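Local coordinates for protein serine protease MT3772 (Mycobacterium tuberculosis, PDB 3K6Z) that probably cleaves proteins as the trypsin-like protease domain of a membrane-associated S1C serine endopeptidase, consistent with a role in resistance to oxidative and acid stress, at residues A[49-54]-A[89-94]; A[85-90]-A[197-202]; A[127-132]-A[154-159]. All blocks are in the same frame, centred on the assembly; numbering follows the deposited sequence.

Overall arrangement
Two six-stranded antiparallel barrels make up this trypsin-like domain, and each supplies one strand-to-strand contact. Contact 1 joins neighbouring strands 51-55 and 87-91 of the first barrel, while contact 3 joins the hairpin strands 125-142 and 150-158 of the second; their centres lie about 26 Å apart on opposite sides of the chain's centre. Both are partly buried, with backbone ladders, apolar packing and arginines at more exposed positions. Contact 2 is wholly buried and lies between barrel and helix: it takes up strand 87-91 again, shares Ile-89 and Leu-90 with contact 1, and relies on one glutamine amide beside the predicted catalytic Asp-86.

Contact 1 of 3, residues A[49-54]-A[89-94]; sequences PDRVMT and ILAVPH
Val-52 and Leu-90 form an antiparallel hydrogen-bonded pair, Leu-90 N reaching Val-52 O at 2.7 Å and Val-52 N returning a bond to Leu-90 O. Strands 51-55 and 87-91 are thereby joined in the first barrel. The side chains of this pair lie on the sheet face that packs on strand 26-31, where Val-52 meets Val-27 and Leu-90 meets Ile-29. Each valine of the Val-52/Val-92 contact offers its CG2 branch, the methyl beside the backbone N, and the two CG2 atoms meet at 3.8 Å. The methyl of Thr-54, CG2, lies 3.9 Å from Leu-90 CG, while its hydroxyl is bonded to Thr-43 O.

On the other face Met-53 and Ile-89 cross at an angle. The methionine runs extended as far as SD and turns only at chi3 (-74°), which brings CE to 3.6 Å from Ile-89 CD1. Arg-51 behaves differently: a bend at chi2 (-63°) folds the chain back so that its guanidinium lies over Ala-91, with NH1 3.6 Å from Ala-91 CB. The same NH1 donates to Asp-50 O at 2.9 Å, and that oxygen also accepts Val-92 N at 2.9 Å. The two donors come from opposite faces of the carbonyl plane.

Asp-50 O is thus gripped twice where the strand begins. The bond from NH1 keeps the arginine's head folded against the sheet, while the one from Val-92 N ties the start of strand 51-55 to its neighbour; farther along the pairing the side-chain contacts become purely apolar.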
ATOM      1  N   PRO A  49      -2.253 -19.400  23.613  1.00 15.19           N
ATOM      2  CA  PRO A  49      -0.994 -20.127  23.847  1.00 15.34           C
ATOM      3  C   PRO A  49      -0.223 -20.437  22.559  1.00 15.06           C
ATOM      4  O   PRO A  49      -0.785 -21.003  21.629  1.00 15.65           O
ATOM      5  CB  PRO A  49      -1.465 -21.415  24.538  1.00 15.39           C
ATOM      6  CG  PRO A  49      -2.695 -20.985  25.272  1.00 15.89           C
ATOM      7  CD  PRO A  49      -3.382 -20.030  24.322  1.00 15.40           C
ATOM      8  N   ASP A  50       1.045 -20.026  22.505  1.00 14.80           N
ATOM      9  CA  ASP A  50       1.933 -20.296  21.360  1.00 14.83           C
ATOM     10  C   ASP A  50       1.502 -19.623  20.060  1.00 14.39           C
ATOM     11  O   ASP A  50       1.923 -20.046  18.974  1.00 14.30           O
ATOM     12  CB  ASP A  50       2.095 -21.804  21.125  1.00 15.09           C
ATOM     13  CG  ASP A  50       2.813 -22.503  22.264  1.00 16.59           C
ATOM     14  OD1 ASP A  50       3.253 -21.825  23.219  1.00 18.56           O
ATOM     15  OD2 ASP A  50       2.940 -23.745  22.194  1.00 19.57           O
ATOM     16  N   ARG A  51       0.662 -18.596  20.178  1.00 13.93           N
ATOM     17  CA  ARG A  51       0.218 -17.801  19.023  1.00 13.72           C
ATOM     18  C   ARG A  51       0.440 -16.317  19.284  1.00 13.40           C
ATOM     19  O   ARG A  51      -0.000 -15.778  20.310  1.00 13.30           O
ATOM     20  CB  ARG A  51      -1.255 -18.067  18.693  1.00 13.67           C
ATOM     21  CG  ARG A  51      -1.574 -19.494  18.213  1.00 14.90           C
ATOM     22  CD  ARG A  51      -0.868 -19.820  16.901  1.00 17.59           C
ATOM     23  NE  ARG A  51      -1.135 -21.178  16.425  1.00 19.11           N
ATOM     24  CZ  ARG A  51      -0.427 -22.257  16.757  1.00 19.94           C
ATOM     25  NH1 ARG A  51       0.604 -22.168  17.590  1.00 18.75           N
ATOM     26  NH2 ARG A  51      -0.760 -23.440  16.251  1.00 21.18           N
ATOM     27  N   VAL A  52       1.105 -15.673  18.329  1.00 12.76           N
ATOM     28  CA  VAL A  52       1.505 -14.281  18.402  1.00 12.34           C
ATOM     29  C   VAL A  52       0.899 -13.501  17.227  1.00 12.60           C
ATOM     30  O   VAL A  52       1.078 -13.882  16.059  1.00 12.59           O
ATOM     31  CB  VAL A  52       3.046 -14.156  18.367  1.00 12.23           C
ATOM     32  CG1 VAL A  52       3.494 -12.701  18.242  1.00 11.91           C
ATOM     33  CG2 VAL A  52       3.654 -14.783  19.629  1.00 12.38           C
ATOM     34  N   MET A  53       0.187 -12.418  17.538  1.00 12.55           N
ATOM     35  CA  MET A  53      -0.273 -11.501  16.496  1.00 12.75           C
ATOM     36  C   MET A  53       0.773 -10.435  16.227  1.00 12.88           C
ATOM     37  O   MET A  53       1.407  -9.920  17.152  1.00 12.89           O
ATOM     38  CB  MET A  53      -1.590 -10.844  16.875  1.00 12.75           C
ATOM     39  CG  MET A  53      -2.120  -9.935  15.768  1.00 15.31           C
ATOM     40  SD  MET A  53      -3.758  -9.328  16.153  1.00 17.12           S
ATOM     41  CE  MET A  53      -4.719 -10.808  15.851  1.00 17.61           C
ATOM     42  N   THR A  54       0.950 -10.104  14.955  1.00 12.35           N
ATOM     43  CA  THR A  54       1.889  -9.064  14.565  1.00 12.89           C
ATOM     44  C   THR A  54       1.429  -8.381  13.278  1.00 13.32           C
ATOM     45  O   THR A  54       0.342  -8.657  12.790  1.00 12.74           O
ATOM     46  CB  THR A  54       3.339  -9.624  14.432  1.00 12.19           C
ATOM     47  OG1 THR A  54       4.257  -8.538  14.206  1.00 12.76           O
ATOM     48  CG2 THR A  54       3.447 -10.668  13.292  1.00 14.12           C
ATOM     49  N   ILE A  89      -0.636 -13.968  12.036  1.00 13.01           N
ATOM     50  CA  ILE A  89      -0.534 -14.775  13.247  1.00 12.90           C
ATOM     51  C   ILE A  89       0.681 -15.679  13.093  1.00 12.94           C
ATOM     52  O   ILE A  89       0.832 -16.337  12.061  1.00 12.05           O
ATOM     53  CB  ILE A  89      -1.798 -15.641  13.468  1.00 13.31           C
ATOM     54  CG1 ILE A  89      -3.083 -14.803  13.372  1.00 13.55           C
ATOM     55  CG2 ILE A  89      -1.728 -16.385  14.816  1.00 13.05           C
ATOM     56  CD1 ILE A  89      -3.195 -13.682  14.375  1.00 16.92           C
ATOM     57  N   LEU A  90       1.535 -15.700  14.123  1.00 12.44           N
ATOM     58  CA  LEU A  90       2.728 -16.547  14.159  1.00 13.11           C
ATOM     59  C   LEU A  90       2.524 -17.716  15.113  1.00 13.03           C
ATOM     60  O   LEU A  90       1.957 -17.538  16.192  1.00 12.99           O
ATOM     61  CB  LEU A  90       3.959 -15.741  14.612  1.00 12.96           C
ATOM     62  CG  LEU A  90       4.290 -14.431  13.885  1.00 14.40           C
ATOM     63  CD1 LEU A  90       5.537 -13.813  14.499  1.00 15.12           C
ATOM     64  CD2 LEU A  90       4.498 -14.715  12.403  1.00 15.41           C
ATOM     65  N   ALA A  91       2.979 -18.906  14.709  1.00 13.64           N
ATOM     66  CA  ALA A  91       3.023 -20.076  15.596  1.00 14.00           C
ATOM     67  C   ALA A  91       4.399 -20.138  16.239  1.00 14.11           C
ATOM     68  O   ALA A  91       5.413 -20.069  15.546  1.00 14.17           O
ATOM     69  CB  ALA A  91       2.728 -21.363  14.822  1.00 14.03           C
ATOM     70  N   VAL A  92       4.430 -20.253  17.566  1.00 14.52           N
ATOM     71  CA  VAL A  92       5.681 -20.195  18.326  1.00 14.91           C
ATOM     72  C   VAL A  92       5.707 -21.295  19.397  1.00 15.17           C
ATOM     73  O   VAL A  92       5.305 -21.057  20.537  1.00 15.52           O
ATOM     74  CB  VAL A  92       5.909 -18.799  18.993  1.00 14.98           C
ATOM     75  CG1 VAL A  92       7.333 -18.668  19.489  1.00 14.71           C
ATOM     76  CG2 VAL A  92       5.587 -17.642  18.030  1.00 15.35           C
ATOM     77  N   PRO A  93       6.175 -22.504  19.036  1.00 15.53           N
ATOM     78  CA  PRO A  93       6.241 -23.608  20.001  1.00 15.85           C
ATOM     79  C   PRO A  93       6.999 -23.240  21.272  1.00 15.98           C
ATOM     80  O   PRO A  93       8.023 -22.554  21.205  1.00 16.38           O
ATOM     81  CB  PRO A  93       7.000 -24.696  19.238  1.00 15.80           C
ATOM     82  CG  PRO A  93       6.706 -24.410  17.810  1.00 15.64           C
ATOM     83  CD  PRO A  93       6.655 -22.916  17.701  1.00 15.66           C
ATOM     84  N   HIS A  94       6.480 -23.687  22.413  1.00 16.15           N
ATOM     85  CA  HIS A  94       7.131 -23.535  23.722  1.00 16.24           C
ATOM     86  C   HIS A  94       7.308 -22.099  24.200  1.00 16.14           C
ATOM     87  O   HIS A  94       8.188 -21.818  25.019  1.00 15.77           O
ATOM     88  CB  HIS A  94       8.469 -24.276  23.774  1.00 16.77           C
ATOM     89  CG  HIS A  94       8.367 -25.717  23.400  1.00 17.59           C
ATOM     90  ND1 HIS A  94       7.796 -26.660  24.229  1.00 19.53           N
ATOM     91  CD2 HIS A  94       8.756 -26.375  22.283  1.00 19.01           C
ATOM     92  CE1 HIS A  94       7.840 -27.841  23.638  1.00 19.69           C
ATOM     93  NE2 HIS A  94       8.425 -27.697  22.459  1.00 19.30           N
TER

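Contact 2 of 3, residues A[85-90]-A[197-202]; sequences VDVAIL and GEVAGQ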
ATOM      1  N   VAL A  85      -4.643  -8.546   4.134  1.00 14.45           N
ATOM      2  CA  VAL A  85      -4.875  -8.413   5.581  1.00 14.39           C
ATOM      3  C   VAL A  85      -3.640  -7.814   6.274  1.00 14.59           C
ATOM      4  O   VAL A  85      -2.512  -8.221   5.988  1.00 15.15           O
ATOM      5  CB  VAL A  85      -5.297  -9.790   6.186  1.00 14.54           C
ATOM      6  CG1 VAL A  85      -5.328  -9.753   7.702  1.00 14.26           C
ATOM      7  CG2 VAL A  85      -6.676 -10.198   5.648  1.00 14.30           C
ATOM      8  N   ASP A  86      -3.861  -6.855   7.179  1.00 14.79           N
ATOM      9  CA  ASP A  86      -2.772  -6.067   7.796  1.00 15.17           C
ATOM     10  C   ASP A  86      -2.059  -6.762   8.957  1.00 15.70           C
ATOM     11  O   ASP A  86      -0.959  -6.343   9.361  1.00 15.75           O
ATOM     12  CB  ASP A  86      -3.307  -4.735   8.323  1.00 15.73           C
ATOM     13  CG  ASP A  86      -3.805  -3.822   7.226  1.00 16.30           C
ATOM     14  OD1 ASP A  86      -4.945  -3.321   7.364  1.00 18.11           O
ATOM     15  OD2 ASP A  86      -3.066  -3.615   6.238  1.00 18.39           O
ATOM     16  N   VAL A  87      -2.706  -7.785   9.508  1.00 15.09           N
ATOM     17  CA  VAL A  87      -2.149  -8.540  10.620  1.00 15.12           C
ATOM     18  C   VAL A  87      -1.859  -9.980  10.226  1.00 14.84           C
ATOM     19  O   VAL A  87      -2.498 -10.546   9.328  1.00 14.35           O
ATOM     20  CB  VAL A  87      -3.072  -8.537  11.866  1.00 15.49           C
ATOM     21  CG1 VAL A  87      -3.245  -7.122  12.416  1.00 14.76           C
ATOM     22  CG2 VAL A  87      -4.427  -9.195  11.565  1.00 15.27           C
ATOM     23  N   ALA A  88      -0.898 -10.573  10.922  1.00 14.09           N
ATOM     24  CA  ALA A  88      -0.560 -11.956  10.714  1.00 13.45           C
ATOM     25  C   ALA A  88      -0.492 -12.649  12.064  1.00 13.46           C
ATOM     26  O   ALA A  88      -0.332 -11.997  13.099  1.00 13.12           O
ATOM     27  CB  ALA A  88       0.759 -12.075   9.983  1.00 13.93           C
ATOM     28  N   ILE A  89      -0.636 -13.968  12.036  1.00 13.01           N
ATOM     29  CA  ILE A  89      -0.534 -14.775  13.247  1.00 12.90           C
ATOM     30  C   ILE A  89       0.681 -15.679  13.093  1.00 12.94           C
ATOM     31  O   ILE A  89       0.832 -16.337  12.061  1.00 12.05           O
ATOM     32  CB  ILE A  89      -1.798 -15.641  13.468  1.00 13.31           C
ATOM     33  CG1 ILE A  89      -3.083 -14.803  13.372  1.00 13.55           C
ATOM     34  CG2 ILE A  89      -1.728 -16.385  14.816  1.00 13.05           C
ATOM     35  CD1 ILE A  89      -3.195 -13.682  14.375  1.00 16.92           C
ATOM     36  N   LEU A  90       1.535 -15.700  14.123  1.00 12.44           N
ATOM     37  CA  LEU A  90       2.728 -16.547  14.159  1.00 13.11           C
ATOM     38  C   LEU A  90       2.524 -17.716  15.113  1.00 13.03           C
ATOM     39  O   LEU A  90       1.957 -17.538  16.192  1.00 12.99           O
ATOM     40  CB  LEU A  90       3.959 -15.741  14.612  1.00 12.96           C
ATOM     41  CG  LEU A  90       4.290 -14.431  13.885  1.00 14.40           C
ATOM     42  CD1 LEU A  90       5.537 -13.813  14.499  1.00 15.12           C
ATOM     43  CD2 LEU A  90       4.498 -14.715  12.403  1.00 15.41           C
ATOM     44  N   GLY A 197     -12.131  -4.428  16.440  1.00 14.28           N
ATOM     45  CA  GLY A 197     -13.139  -4.852  15.464  1.00 14.36           C
ATOM     46  C   GLY A 197     -12.569  -4.979  14.059  1.00 14.38           C
ATOM     47  O   GLY A 197     -12.894  -5.922  13.321  1.00 14.17           O
ATOM     48  N   GLU A 198     -11.710  -4.031  13.689  1.00 14.51           N
ATOM     49  CA  GLU A 198     -11.029  -4.066  12.391  1.00 14.96           C
ATOM     50  C   GLU A 198     -10.197  -5.344  12.258  1.00 15.20           C
ATOM     51  O   GLU A 198     -10.259  -6.034  11.238  1.00 15.16           O
ATOM     52  CB  GLU A 198     -10.126  -2.835  12.220  1.00 15.41           C
ATOM     53  CG  GLU A 198      -9.335  -2.802  10.902  1.00 15.06           C
ATOM     54  CD  GLU A 198     -10.224  -2.688   9.655  1.00 17.79           C
ATOM     55  OE1 GLU A 198      -9.786  -3.147   8.577  1.00 17.70           O
ATOM     56  OE2 GLU A 198     -11.350  -2.150   9.744  1.00 16.48           O
ATOM     57  N   VAL A 199      -9.426  -5.648  13.301  1.00 15.45           N
ATOM     58  CA  VAL A 199      -8.593  -6.849  13.309  1.00 15.66           C
ATOM     59  C   VAL A 199      -9.432  -8.139  13.187  1.00 14.95           C
ATOM     60  O   VAL A 199      -9.140  -8.987  12.339  1.00 15.11           O
ATOM     61  CB  VAL A 199      -7.568  -6.888  14.508  1.00 16.00           C
ATOM     62  CG1 VAL A 199      -6.635  -5.678  14.473  1.00 16.77           C
ATOM     63  CG2 VAL A 199      -8.234  -7.028  15.848  1.00 18.76           C
ATOM     64  N   ALA A 200     -10.489  -8.253  13.987  1.00 14.23           N
ATOM     65  CA  ALA A 200     -11.392  -9.409  13.924  1.00 13.87           C
ATOM     66  C   ALA A 200     -12.007  -9.573  12.525  1.00 13.75           C
ATOM     67  O   ALA A 200     -12.064 -10.681  11.983  1.00 13.20           O
ATOM     68  CB  ALA A 200     -12.477  -9.297  14.977  1.00 13.75           C
ATOM     69  N   GLY A 201     -12.445  -8.455  11.954  1.00 13.67           N
ATOM     70  CA  GLY A 201     -13.057  -8.431  10.624  1.00 13.82           C
ATOM     71  C   GLY A 201     -12.125  -8.896   9.518  1.00 14.18           C
ATOM     72  O   GLY A 201     -12.525  -9.681   8.651  1.00 14.03           O
ATOM     73  N   GLN A 202     -10.882  -8.412   9.537  1.00 14.68           N
ATOM     74  CA  GLN A 202      -9.880  -8.839   8.556  1.00 15.38           C
ATOM     75  C   GLN A 202      -9.567 -10.337   8.667  1.00 15.72           C
ATOM     76  O   GLN A 202      -9.495 -11.043   7.649  1.00 15.99           O
ATOM     77  CB  GLN A 202      -8.605  -8.007   8.676  1.00 15.69           C
ATOM     78  CG  GLN A 202      -8.762  -6.544   8.265  1.00 15.74           C
ATOM     79  CD  GLN A 202      -7.432  -5.836   8.129  1.00 18.10           C
ATOM     80  OE1 GLN A 202      -6.394  -6.473   7.933  1.00 18.36           O
ATOM     81  NE2 GLN A 202      -7.450  -4.517   8.243  1.00 17.10           N
TER
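Gln-202 reaches from the C-terminal helix of this trypsin-like double barrel to Val-85 and Asp-86 of the first barrel. Its side chain leaves CB beside the backbone N (chi1 -68°) and then runs out extended, which carries the amide out to the backbone and carboxylate of Asp-86. OE1 takes the amide proton of Asp-86, with 2.7 Å between Asp-86 N and Gln-202 OE1, in the plane of the glutamine carbonyl and almost straight at 175°. From the same amide, NE2 donates to Asp-86 OD1 at 2.9 Å. That oxygen is met on its anti side and from somewhat out of the carboxylate plane, the two flat groups being turned 63° apart.

Val-85 lies alongside the glutamine chain, the two pointing opposite ways. Its CG1 lies 3.8 Å from Gln-202 CB and also touches OE1, while CG2 rests against the helix carbonyl, 3.6 Å from Gln-202 O. A second, looser apolar touch is made by Val-87, whose CG1 stands 4.2 Å from Val-199 CG1; both valines also pack on Leu-194 of strand 190-195.

Asp-86 is the predicted acid of the catalytic triad, the side chains of Asp-86 and His-57 being about 4 Å apart at their nearest atoms. If it serves as predicted, the glutamine is a second-shell residue that contributes with Arg-151, salt-bridged to the same OD1, to positioning the carboxylate. The amide's rotation is fixed from the helix side as well, since NE2 also donates to Glu-198 OE1 at 2.7 Å, in the amide plane and on the carboxylate's anti lone pair.

Contact 3 of 3, residues A[127-132]-A[154-159]; sequences TPARIR and YTIRAD
Arg-132 lies across Arg-157 in this hairpin, with its guanidinium laid over the neighbour's aliphatic stem. Arg-157 CB sits 3.3 Å above one face of the Arg-132 group, displaced toward the rim, and the side chains run obliquely past each other with guanidinium planes only 6° apart. Arg-132 is extended from CG to NE, which carries its head past Thr-155 and Ile-156; at the edge of the group NE makes a weak bond to Ile-156 O at 3.2 Å. The like charges come no nearer than 4.5 Å, between Arg-132 NH2 and Arg-157 NE. Backbone carbonyls receive the ends: Ile-4 O and Glu-189 O for Arg-132, Val-6 O for Arg-157. Arg-130, beside Arg-157 on its face, turns away to Gly-110 O and to a salt bridge with Asp-112.

The opposite face is apolar. Ile-131 points CD1 over the ring of Tyr-154 in a CH-pi contact, 4.3 Å from the ring centroid and 25° off its normal, and the same methyl also touches Ile-156 CG2. The Tyr-154 hydroxyl bonds to Ala-107 N. Next along, Ala-129 CB meets Ala-158 CB at 3.6 Å and also touches Ile-156 CD1.

Between these faces, Arg-130 and Arg-157 form a hydrogen-bonded pair, with Arg-157 N 2.8 Å from Arg-130 O, and Arg-132 N bonds to Thr-155 O. At the far end water takes over: one molecule donates to Pro-128 O and accepts from Asp-159 N, and another links Thr-127 OG1 with Asp-159 O.

Residues of the apolar side pack with side chains of the flanking strands 112-117 and 190-195, while the arginines bind carbonyls of the N-terminal segment. Strands 125-142 and 150-158 themselves form the long antiparallel hairpin of the second barrel of the trypsin-like fold.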
ATOM      1  N   THR A 127       5.431   3.307  25.452  1.00 13.83           N
ATOM      2  CA  THR A 127       5.278   4.672  24.946  1.00 13.35           C
ATOM      3  C   THR A 127       3.921   5.213  25.389  1.00 13.22           C
ATOM      4  O   THR A 127       2.886   4.724  24.938  1.00 12.98           O
ATOM      5  CB  THR A 127       5.406   4.708  23.410  1.00 13.38           C
ATOM      6  OG1 THR A 127       6.685   4.187  23.035  1.00 13.64           O
ATOM      7  CG2 THR A 127       5.284   6.135  22.886  1.00 13.51           C
ATOM      8  N   PRO A 128       3.920   6.209  26.301  1.00 13.36           N
ATOM      9  CA  PRO A 128       2.674   6.815  26.766  1.00 13.14           C
ATOM     10  C   PRO A 128       1.878   7.339  25.587  1.00 13.02           C
ATOM     11  O   PRO A 128       2.452   7.914  24.659  1.00 12.94           O
ATOM     12  CB  PRO A 128       3.157   7.993  27.619  1.00 13.05           C
ATOM     13  CG  PRO A 128       4.479   7.568  28.107  1.00 14.01           C
ATOM     14  CD  PRO A 128       5.091   6.839  26.941  1.00 13.59           C
ATOM     15  N   ALA A 129       0.568   7.142  25.621  1.00 12.57           N
ATOM     16  CA  ALA A 129      -0.271   7.593  24.524  1.00 12.42           C
ATOM     17  C   ALA A 129      -1.622   8.090  25.017  1.00 12.67           C
ATOM     18  O   ALA A 129      -1.980   7.895  26.186  1.00 12.38           O
ATOM     19  CB  ALA A 129      -0.447   6.470  23.508  1.00 12.02           C
ATOM     20  N   ARG A 130      -2.361   8.739  24.119  1.00 12.38           N
ATOM     21  CA  ARG A 130      -3.718   9.178  24.401  1.00 12.80           C
ATOM     22  C   ARG A 130      -4.569   9.032  23.147  1.00 12.75           C
ATOM     23  O   ARG A 130      -4.118   9.353  22.053  1.00 13.02           O
ATOM     24  CB  ARG A 130      -3.729  10.632  24.883  1.00 12.86           C
ATOM     25  CG  ARG A 130      -5.027  11.030  25.581  1.00 13.26           C
ATOM     26  CD  ARG A 130      -5.030  12.474  26.069  1.00 13.15           C
ATOM     27  NE  ARG A 130      -4.033  12.734  27.109  1.00 12.28           N
ATOM     28  CZ  ARG A 130      -4.190  12.453  28.402  1.00 13.13           C
ATOM     29  NH1 ARG A 130      -5.305  11.885  28.852  1.00 12.58           N
ATOM     30  NH2 ARG A 130      -3.213  12.736  29.252  1.00 14.12           N
ATOM     31  N   ILE A 131      -5.793   8.541  23.315  1.00 12.77           N
ATOM     32  CA  ILE A 131      -6.726   8.388  22.200  1.00 12.83           C
ATOM     33  C   ILE A 131      -7.149   9.757  21.677  1.00 13.02           C
ATOM     34  O   ILE A 131      -7.607  10.600  22.445  1.00 13.17           O
ATOM     35  CB  ILE A 131      -8.012   7.621  22.625  1.00 12.77           C
ATOM     36  CG1 ILE A 131      -7.699   6.201  23.143  1.00 13.10           C
ATOM     37  CG2 ILE A 131      -9.058   7.642  21.485  1.00 12.00           C
ATOM     38  CD1 ILE A 131      -7.216   5.181  22.108  1.00 12.24           C
ATOM     39  N   ARG A 132      -6.990   9.972  20.375  1.00 13.49           N
ATOM     40  CA  ARG A 132      -7.564  11.144  19.725  1.00 14.25           C
ATOM     41  C   ARG A 132      -8.999  10.830  19.335  1.00 14.83           C
ATOM     42  O   ARG A 132      -9.929  11.432  19.858  1.00 14.86           O
ATOM     43  CB  ARG A 132      -6.758  11.556  18.497  1.00 13.90           C
ATOM     44  CG  ARG A 132      -5.323  11.945  18.786  1.00 14.73           C
ATOM     45  CD  ARG A 132      -4.612  12.349  17.500  1.00 16.27           C
ATOM     46  NE  ARG A 132      -3.201  12.667  17.716  1.00 17.58           N
ATOM     47  CZ  ARG A 132      -2.739  13.872  18.036  1.00 18.92           C
ATOM     48  NH1 ARG A 132      -3.573  14.897  18.195  1.00 18.59           N
ATOM     49  NH2 ARG A 132      -1.435  14.054  18.206  1.00 19.39           N
ATOM     50  N   TYR A 154      -7.833   3.723  15.505  1.00 12.75           N
ATOM     51  CA  TYR A 154      -7.719   4.848  16.425  1.00 12.60           C
ATOM     52  C   TYR A 154      -6.584   5.709  15.921  1.00 12.70           C
ATOM     53  O   TYR A 154      -5.516   5.199  15.569  1.00 12.93           O
ATOM     54  CB  TYR A 154      -7.347   4.391  17.840  1.00 12.36           C
ATOM     55  CG  TYR A 154      -8.401   3.595  18.543  1.00 13.05           C
ATOM     56  CD1 TYR A 154      -9.536   4.217  19.056  1.00 13.95           C
ATOM     57  CD2 TYR A 154      -8.254   2.220  18.720  1.00 13.31           C
ATOM     58  CE1 TYR A 154     -10.503   3.486  19.724  1.00 14.73           C
ATOM     59  CE2 TYR A 154      -9.219   1.475  19.378  1.00 12.97           C
ATOM     60  CZ  TYR A 154     -10.340   2.124  19.878  1.00 13.96           C
ATOM     61  OH  TYR A 154     -11.301   1.405  20.524  1.00 16.48           O
ATOM     62  N   THR A 155      -6.802   7.017  15.885  1.00 12.25           N
ATOM     63  CA  THR A 155      -5.677   7.927  15.863  1.00 12.64           C
ATOM     64  C   THR A 155      -5.306   8.147  17.311  1.00 12.93           C
ATOM     65  O   THR A 155      -6.183   8.260  18.175  1.00 12.97           O
ATOM     66  CB  THR A 155      -6.014   9.265  15.185  1.00 12.78           C
ATOM     67  OG1 THR A 155      -7.290   9.727  15.645  1.00 13.30           O
ATOM     68  CG2 THR A 155      -6.066   9.069  13.690  1.00 13.43           C
ATOM     69  N   ILE A 156      -4.008   8.167  17.578  1.00 13.12           N
ATOM     70  CA  ILE A 156      -3.517   8.387  18.934  1.00 13.75           C
ATOM     71  C   ILE A 156      -2.469   9.491  18.944  1.00 13.77           C
ATOM     72  O   ILE A 156      -1.835   9.770  17.923  1.00 13.52           O
ATOM     73  CB  ILE A 156      -2.929   7.089  19.555  1.00 13.49           C
ATOM     74  CG1 ILE A 156      -1.701   6.603  18.759  1.00 13.80           C
ATOM     75  CG2 ILE A 156      -4.010   5.997  19.661  1.00 13.71           C
ATOM     76  CD1 ILE A 156      -0.920   5.447  19.429  1.00 13.78           C
ATOM     77  N   ARG A 157      -2.307  10.127  20.100  1.00 14.15           N
ATOM     78  CA  ARG A 157      -1.167  10.985  20.323  1.00 14.45           C
ATOM     79  C   ARG A 157      -0.090  10.176  21.038  1.00 14.83           C
ATOM     80  O   ARG A 157      -0.298   9.718  22.164  1.00 15.12           O
ATOM     81  CB  ARG A 157      -1.554  12.207  21.152  1.00 14.28           C
ATOM     82  CG  ARG A 157      -0.365  13.066  21.462  1.00 14.14           C
ATOM     83  CD  ARG A 157      -0.766  14.427  21.945  1.00 14.82           C
ATOM     84  NE  ARG A 157       0.428  15.227  22.173  1.00 15.53           N
ATOM     85  CZ  ARG A 157       0.424  16.503  22.526  1.00 16.60           C
ATOM     86  NH1 ARG A 157      -0.724  17.143  22.699  1.00 15.88           N
ATOM     87  NH2 ARG A 157       1.574  17.138  22.712  1.00 17.94           N
ATOM     88  N   ALA A 158       1.060  10.018  20.381  1.00 15.78           N
ATOM     89  CA  ALA A 158       2.154   9.181  20.884  1.00 16.71           C
ATOM     90  C   ALA A 158       3.421   9.309  20.044  1.00 17.35           C
ATOM     91  O   ALA A 158       3.355   9.547  18.838  1.00 17.45           O
ATOM     92  CB  ALA A 158       1.723   7.719  20.931  1.00 16.96           C
ATOM     93  N   ASP A 159       4.571   9.116  20.686  1.00 18.13           N
ATOM     94  CA  ASP A 159       5.851   9.076  19.981  1.00 19.31           C
ATOM     95  C   ASP A 159       6.117   7.687  19.393  1.00 19.20           C
ATOM     96  O   ASP A 159       7.065   7.012  19.801  1.00 19.49           O
ATOM     97  CB  ASP A 159       6.993   9.446  20.926  1.00 19.85           C
ATOM     98  CG  ASP A 159       7.077  10.935  21.209  1.00 21.79           C
ATOM     99  OD1 ASP A 159       6.553  11.741  20.413  1.00 25.18           O
ATOM    100  OD2 ASP A 159       7.696  11.295  22.233  1.00 24.47           O
TER
HETATM  101  O   HOH W   1       7.652   4.423  20.544  1.00 28.32           O
HETATM  102  O   HOH W   2       4.610   9.280  23.656  1.00 28.59           O